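Local coordinates for protein macromomycin (PDB 2MCM) that binds non-covalently the cytotoxic, DNA-cleaving chromophore of the antibiotic auromomycin, for which it serves as the apoprotein, at residues Val18-Thr23 / Ala64-His69; Tyr31-Cys36 / Thr50-Thr55. One frame throughout, in Å; residues are numbered along the deposited sequence. Where two conformers were deposited one is given.

Contact 1: Val18-Thr23 / Ala64-His69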
loop_
_atom_site.group_PDB
_atom_site.type_symbol
_atom_site.label_atom_id
_atom_site.label_comp_id
_atom_site.label_asym_id
_atom_site.label_seq_id
_atom_site.Cartn_x
_atom_site.Cartn_y
_atom_site.Cartn_z
ATOM N N VAL A 18 2.208 10.117 2.834
ATOM C CA VAL A 18 1.291 9.778 3.983
ATOM C C VAL A 18 2.091 8.902 4.941
ATOM O O VAL A 18 3.187 8.401 4.526
ATOM C CB VAL A 18 0.045 9.063 3.467
ATOM C CG1 VAL A 18 -0.809 9.884 2.510
ATOM C CG2 VAL A 18 0.343 7.707 2.856
ATOM N N THR A 19 1.647 8.707 6.159
ATOM C CA THR A 19 2.382 7.844 7.075
ATOM C C THR A 19 1.530 6.540 7.262
ATOM O O THR A 19 0.337 6.754 7.554
ATOM C CB THR A 19 2.568 8.538 8.465
ATOM O OG1 THR A 19 3.374 9.751 8.195
ATOM C CG2 THR A 19 3.199 7.613 9.524
ATOM N N VAL A 20 2.158 5.452 7.066
ATOM C CA VAL A 20 1.438 4.137 7.275
ATOM C C VAL A 20 1.905 3.617 8.614
ATOM O O VAL A 20 3.121 3.374 8.769
ATOM C CB VAL A 20 1.784 3.179 6.151
ATOM C CG1 VAL A 20 1.084 1.800 6.371
ATOM C CG2 VAL A 20 1.438 3.705 4.782
ATOM N N SER A 21 1.063 3.425 9.591
ATOM C CA SER A 21 1.396 2.911 10.923
ATOM C C SER A 21 0.658 1.558 11.111
ATOM O O SER A 21 -0.577 1.552 10.979
ATOM C CB SER A 21 0.950 3.747 12.107
ATOM O OG SER A 21 1.456 5.058 11.913
ATOM N N ALA A 22 1.500 0.584 11.372
ATOM C CA ALA A 22 0.865 -0.773 11.550
ATOM C C ALA A 22 1.306 -1.342 12.854
ATOM O O ALA A 22 2.382 -1.077 13.408
ATOM C CB ALA A 22 1.285 -1.621 10.361
ATOM N N THR A 23 0.412 -2.183 13.417
ATOM C CA THR A 23 0.685 -2.849 14.680
ATOM C C THR A 23 0.184 -4.321 14.593
ATOM O O THR A 23 -0.495 -4.637 13.640
ATOM C CB THR A 23 -0.097 -2.165 15.895
ATOM O OG1 THR A 23 -1.478 -2.200 15.490
ATOM C CG2 THR A 23 0.459 -0.743 16.134
ATOM N N ALA A 64 5.952 3.843 8.433
ATOM C CA ALA A 64 6.638 4.194 7.198
ATOM C C ALA A 64 5.955 5.311 6.439
ATOM O O ALA A 64 4.740 5.472 6.444
ATOM C CB ALA A 64 6.631 2.948 6.265
ATOM N N GLN A 65 6.788 6.047 5.712
ATOM C CA GLN A 65 6.301 7.116 4.828
ATOM C C GLN A 65 6.087 6.514 3.466
ATOM O O GLN A 65 6.987 5.755 2.986
ATOM C CB GLN A 65 7.314 8.303 4.757
ATOM C CG GLN A 65 7.364 9.021 6.098
ATOM C CD GLN A 65 8.072 10.374 5.933
ATOM O OE1 GLN A 65 8.589 10.794 4.887
ATOM N NE2 GLN A 65 8.089 11.043 7.073
ATOM N N LEU A 66 5.052 6.878 2.781
ATOM C CA LEU A 66 4.722 6.421 1.465
ATOM C C LEU A 66 4.250 7.600 0.604
ATOM O O LEU A 66 3.352 8.300 1.076
ATOM C CB LEU A 66 3.592 5.306 1.569
ATOM C CG LEU A 66 3.087 4.806 0.242
ATOM C CD1 LEU A 66 4.092 3.995 -0.528
ATOM C CD2 LEU A 66 1.802 3.955 0.444
ATOM N N LYS A 67 4.846 7.763 -0.577
ATOM C CA LYS A 67 4.349 8.860 -1.442
ATOM C C LYS A 67 3.212 8.322 -2.288
ATOM O O LYS A 67 3.449 7.281 -3.007
ATOM C CB LYS A 67 5.539 9.367 -2.288
ATOM C CG LYS A 67 5.148 10.749 -2.872
ATOM C CD LYS A 67 6.327 11.379 -3.645
ATOM C CE LYS A 67 7.527 11.615 -2.742
ATOM N NZ LYS A 67 8.602 12.436 -3.480
ATOM N N VAL A 68 2.053 8.933 -2.312
ATOM C CA VAL A 68 0.922 8.421 -3.114
ATOM C C VAL A 68 0.627 9.319 -4.289
ATOM O O VAL A 68 0.959 10.529 -4.289
ATOM C CB VAL A 68 -0.381 8.235 -2.267
ATOM C CG1 VAL A 68 -0.125 7.145 -1.217
ATOM C CG2 VAL A 68 -0.847 9.557 -1.677
ATOM N N HIS A 69 0.020 8.755 -5.297
ATOM C CA HIS A 69 -0.298 9.479 -6.536
ATOM C C HIS A 69 -1.729 9.170 -6.973
ATOM O O HIS A 69 -2.273 8.096 -6.735
ATOM C CB HIS A 69 0.684 9.081 -7.669
ATOM C CG HIS A 69 2.131 9.409 -7.323
ATOM N ND1 HIS A 69 3.017 8.631 -6.712
ATOM C CD2 HIS A 69 2.756 10.611 -7.535
ATOM C CE1 HIS A 69 4.180 9.289 -6.551
ATOM N NE2 HIS A 69 4.024 10.504 -7.062
#
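V18 and L66 exchange two backbone hydrogen bonds, V18 N to L66 O at 2.8 Å and L66 N to V18 O at 3.0 Å. V20 and A64 repeat the pattern two residues along: V20 N reaches A64 O at 2.7 Å with an N-H...O angle of 175°, and A64 N returns to V20 O. T19 and Q65 form the non-hydrogen-bonded pair between these two, and here the alpha carbons supply weak CA-H...O contacts, Q65 CA to V18 O and T19 CA to A64 O, both 3.4 Å. The alternation of pair types defines an antiparallel ladder; the axes of the two short segments are 137° apart, as expected for twisted strands.

V18 and V20 pack against L66, and V18 against V68 as well, on the face that also carries A64. V18 holds CG2 between its backbone N and carbonyl carbon, and this branch meets L66 CB at 4.2 Å and V68 CG1 at 4.1 Å, the V18 and V68 side chains crossing nearly at right angles. V20, with CG1 anti to the backbone N (chi1 178°), brings CG2 to the same L66 CB. The T19 and Q65 side chains project from the other face.

Further out, V18 packs on V6 and V20 on V4 of strand 3-7, while L66 touches A95 and V68 touches F111. Backbone bonds of T19 with T7 and S21 with T5 make 16-23 the middle strand of the antiparallel sheet 3-7, 16-23, 62-68, whose apolar face turns inward against the larger sheet, as expected for the immunoglobulin-like beta-sandwich of the neocarzinostatin family.

Contact 2: Tyr31-Cys36 / Thr50-Thr55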
loop_
_atom_site.group_PDB
_atom_site.type_symbol
_atom_site.label_atom_id
_atom_site.label_comp_id
_atom_site.label_asym_id
_atom_site.label_seq_id
_atom_site.Cartn_x
_atom_site.Cartn_y
_atom_site.Cartn_z
ATOM N N TYR A 31 7.572 -6.697 5.425
ATOM C CA TYR A 31 6.295 -6.328 4.839
ATOM C C TYR A 31 6.503 -5.375 3.672
ATOM O O TYR A 31 7.386 -4.454 3.770
ATOM C CB TYR A 31 5.409 -5.662 5.917
ATOM C CG TYR A 31 5.021 -6.663 6.998
ATOM C CD1 TYR A 31 5.836 -6.936 8.065
ATOM C CD2 TYR A 31 3.823 -7.391 6.819
ATOM C CE1 TYR A 31 5.533 -7.888 9.074
ATOM C CE2 TYR A 31 3.457 -8.292 7.828
ATOM C CZ TYR A 31 4.298 -8.547 8.859
ATOM O OH TYR A 31 4.006 -9.482 9.856
ATOM N N HIS A 32 5.837 -5.542 2.586
ATOM C CA HIS A 32 5.863 -4.699 1.397
ATOM C C HIS A 32 4.799 -3.640 1.576
ATOM O O HIS A 32 3.605 -3.953 1.683
ATOM C CB HIS A 32 5.544 -5.515 0.112
ATOM C CG HIS A 32 6.372 -6.773 0.068
ATOM N ND1 HIS A 32 7.750 -6.744 0.020
ATOM C CD2 HIS A 32 6.015 -8.073 0.120
ATOM C CE1 HIS A 32 8.206 -8.030 0.052
ATOM N NE2 HIS A 32 7.151 -8.855 0.057
ATOM N N VAL A 33 5.177 -2.377 1.644
ATOM C CA VAL A 33 4.284 -1.207 1.827
ATOM C C VAL A 33 3.950 -0.615 0.519
ATOM O O VAL A 33 4.910 -0.405 -0.359
ATOM C CB VAL A 33 5.019 -0.190 2.738
ATOM C CG1 VAL A 33 4.099 1.025 2.946
ATOM C CG2 VAL A 33 5.400 -0.785 4.081
ATOM N N GLY A 34 2.715 -0.365 0.110
ATOM C CA GLY A 34 2.491 0.197 -1.236
ATOM C C GLY A 34 1.079 0.715 -1.428
ATOM O O GLY A 34 0.199 0.529 -0.557
ATOM N N GLN A 35 0.878 1.370 -2.544
ATOM C CA GLN A 35 -0.441 1.900 -2.958
ATOM C C GLN A 35 -0.919 0.950 -4.040
ATOM O O GLN A 35 -0.246 0.601 -5.015
ATOM C CB GLN A 35 -0.270 3.332 -3.542
ATOM C CG GLN A 35 -1.559 3.903 -4.084
ATOM C CD GLN A 35 -1.450 5.276 -4.723
ATOM O OE1 GLN A 35 -0.309 5.813 -4.769
ATOM N NE2 GLN A 35 -2.560 5.798 -5.185
ATOM N N CYS A 36 -2.154 0.425 -3.860
ATOM C CA CYS A 36 -2.698 -0.594 -4.771
ATOM C C CYS A 36 -4.185 -0.391 -5.081
ATOM O O CYS A 36 -4.813 0.442 -4.434
ATOM C CB CYS A 36 -2.573 -1.972 -4.056
ATOM S SG CYS A 36 -0.910 -2.431 -3.456
ATOM N N THR A 50 6.790 3.479 -5.962
ATOM C CA THR A 50 6.772 4.061 -4.648
ATOM C C THR A 50 6.747 3.041 -3.490
ATOM O O THR A 50 6.770 3.420 -2.354
ATOM C CB THR A 50 5.579 5.073 -4.438
ATOM O OG1 THR A 50 4.382 4.280 -4.788
ATOM C CG2 THR A 50 5.619 6.301 -5.385
ATOM N N SER A 51 6.700 1.760 -3.872
ATOM C CA SER A 51 6.617 0.734 -2.796
ATOM C C SER A 51 7.927 0.590 -2.094
ATOM O O SER A 51 9.017 0.964 -2.638
ATOM C CB SER A 51 6.165 -0.534 -3.518
ATOM O OG SER A 51 6.027 -1.568 -2.586
ATOM N N THR A 52 7.903 0.125 -0.864
ATOM C CA THR A 52 9.129 -0.036 -0.111
ATOM C C THR A 52 9.030 -1.239 0.803
ATOM O O THR A 52 7.850 -1.618 1.099
ATOM C CB THR A 52 9.432 1.274 0.680
ATOM O OG1 THR A 52 10.820 1.026 1.141
ATOM C CG2 THR A 52 8.483 1.513 1.848
ATOM N N ASP A 53 10.078 -1.783 1.301
ATOM C CA ASP A 53 10.047 -2.948 2.233
ATOM C C ASP A 53 10.480 -2.516 3.582
ATOM O O ASP A 53 11.561 -1.831 3.698
ATOM C CB ASP A 53 10.982 -4.098 1.765
ATOM C CG ASP A 53 10.389 -4.908 0.658
ATOM O OD1 ASP A 53 9.261 -4.734 0.236
ATOM O OD2 ASP A 53 11.128 -5.797 0.150
ATOM N N VAL A 54 9.808 -2.893 4.675
ATOM C CA VAL A 54 10.197 -2.587 6.009
ATOM C C VAL A 54 10.086 -3.844 6.884
ATOM O O VAL A 54 9.092 -4.575 6.617
ATOM C CB VAL A 54 9.357 -1.434 6.625
ATOM C CG1 VAL A 54 9.854 -1.016 7.993
ATOM C CG2 VAL A 54 9.376 -0.237 5.667
ATOM N N THR A 55 11.005 -4.125 7.708
ATOM C CA THR A 55 10.930 -5.296 8.639
ATOM C C THR A 55 10.304 -4.852 9.894
ATOM O O THR A 55 10.593 -3.837 10.584
ATOM C CB THR A 55 12.424 -5.771 8.883
ATOM O OG1 THR A 55 12.965 -6.096 7.617
ATOM C CG2 THR A 55 12.421 -6.997 9.833
HETATM O O HOH W 1 3.290 1.844 -3.983
HETATM O O HOH W 2 2.230 5.957 -5.893
#
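H32 and D53 join their side chains across the strands by a very short hydrogen bond, ND1 to OD1 at 2.5 Å, with an N-H...O angle of 167°. They belong to an antiparallel ladder in the larger sheet of the neocarzinostatin-type beta-sandwich, where H32 and D53 form a non-hydrogen-bonded pair and their side chains lie side by side. OD1 sits at the imidazole edge, in the ring plane, yet the donor approaches from well above the carboxylate plane, while the two planes are turned 50° apart. Both side chains have CG beside the backbone N (chi1 -49° for H32), which sends them the same way. NE2 of H32 bonds to D100, so the ring is held at both nitrogens; two acidic partners would probably favour its protonated form.

The flanking pairs supply the backbone bonds. Y31 and V54 exchange two, and V33 N meets T52 O at 2.8 Å. The return bond, T52 N to V33 O, is longer at 3.1 Å, and in one of the two deposited conformers of S51 its OG is a second donor to V33 O, at 2.7 Å. That hydroxyl arrives from above the carbonyl plane, OG being anti to the backbone N of S51.

On the Y31, V33, T52 and V54 face, V33 CB packs on T52 CG2 and V33 CG2 on V54 CG2, the latter at 4.3 Å. V33 also touches L97 of strand 93-98. The Y31 hydroxyl bonds to E103.

Past S51, direct pairing gives way to water. One water accepts from Q35 N at 2.8 Å and also bonds to T50 OG1; a second lies within hydrogen-bonding distance of Q35 OE1 and of the same T50 OG1, 2.9 Å from the latter.

How the contacts relate
The centres of contacts 1 and 2 lie about 9 Å apart, and the two belong to different antiparallel sheets: contact 1 to the three-stranded 3-7, 16-23, 62-68, contact 2 to the larger, branched or curled one. Along the chain the order is 18-23, 31-36, 50-55, 64-69, so contact 2 is nested within the loop that contact 1 closes, and the chain changes sheet between strands 16-23 and 30-40 and again between 52-55 and 62-68. The two contacts touch directly: Q35 NE2 probably donates to H69 O at 2.8 Å, and L66 CD1 packs on T50 O at 3.3 Å. A probable hydrogen bond and close packing thus both join them.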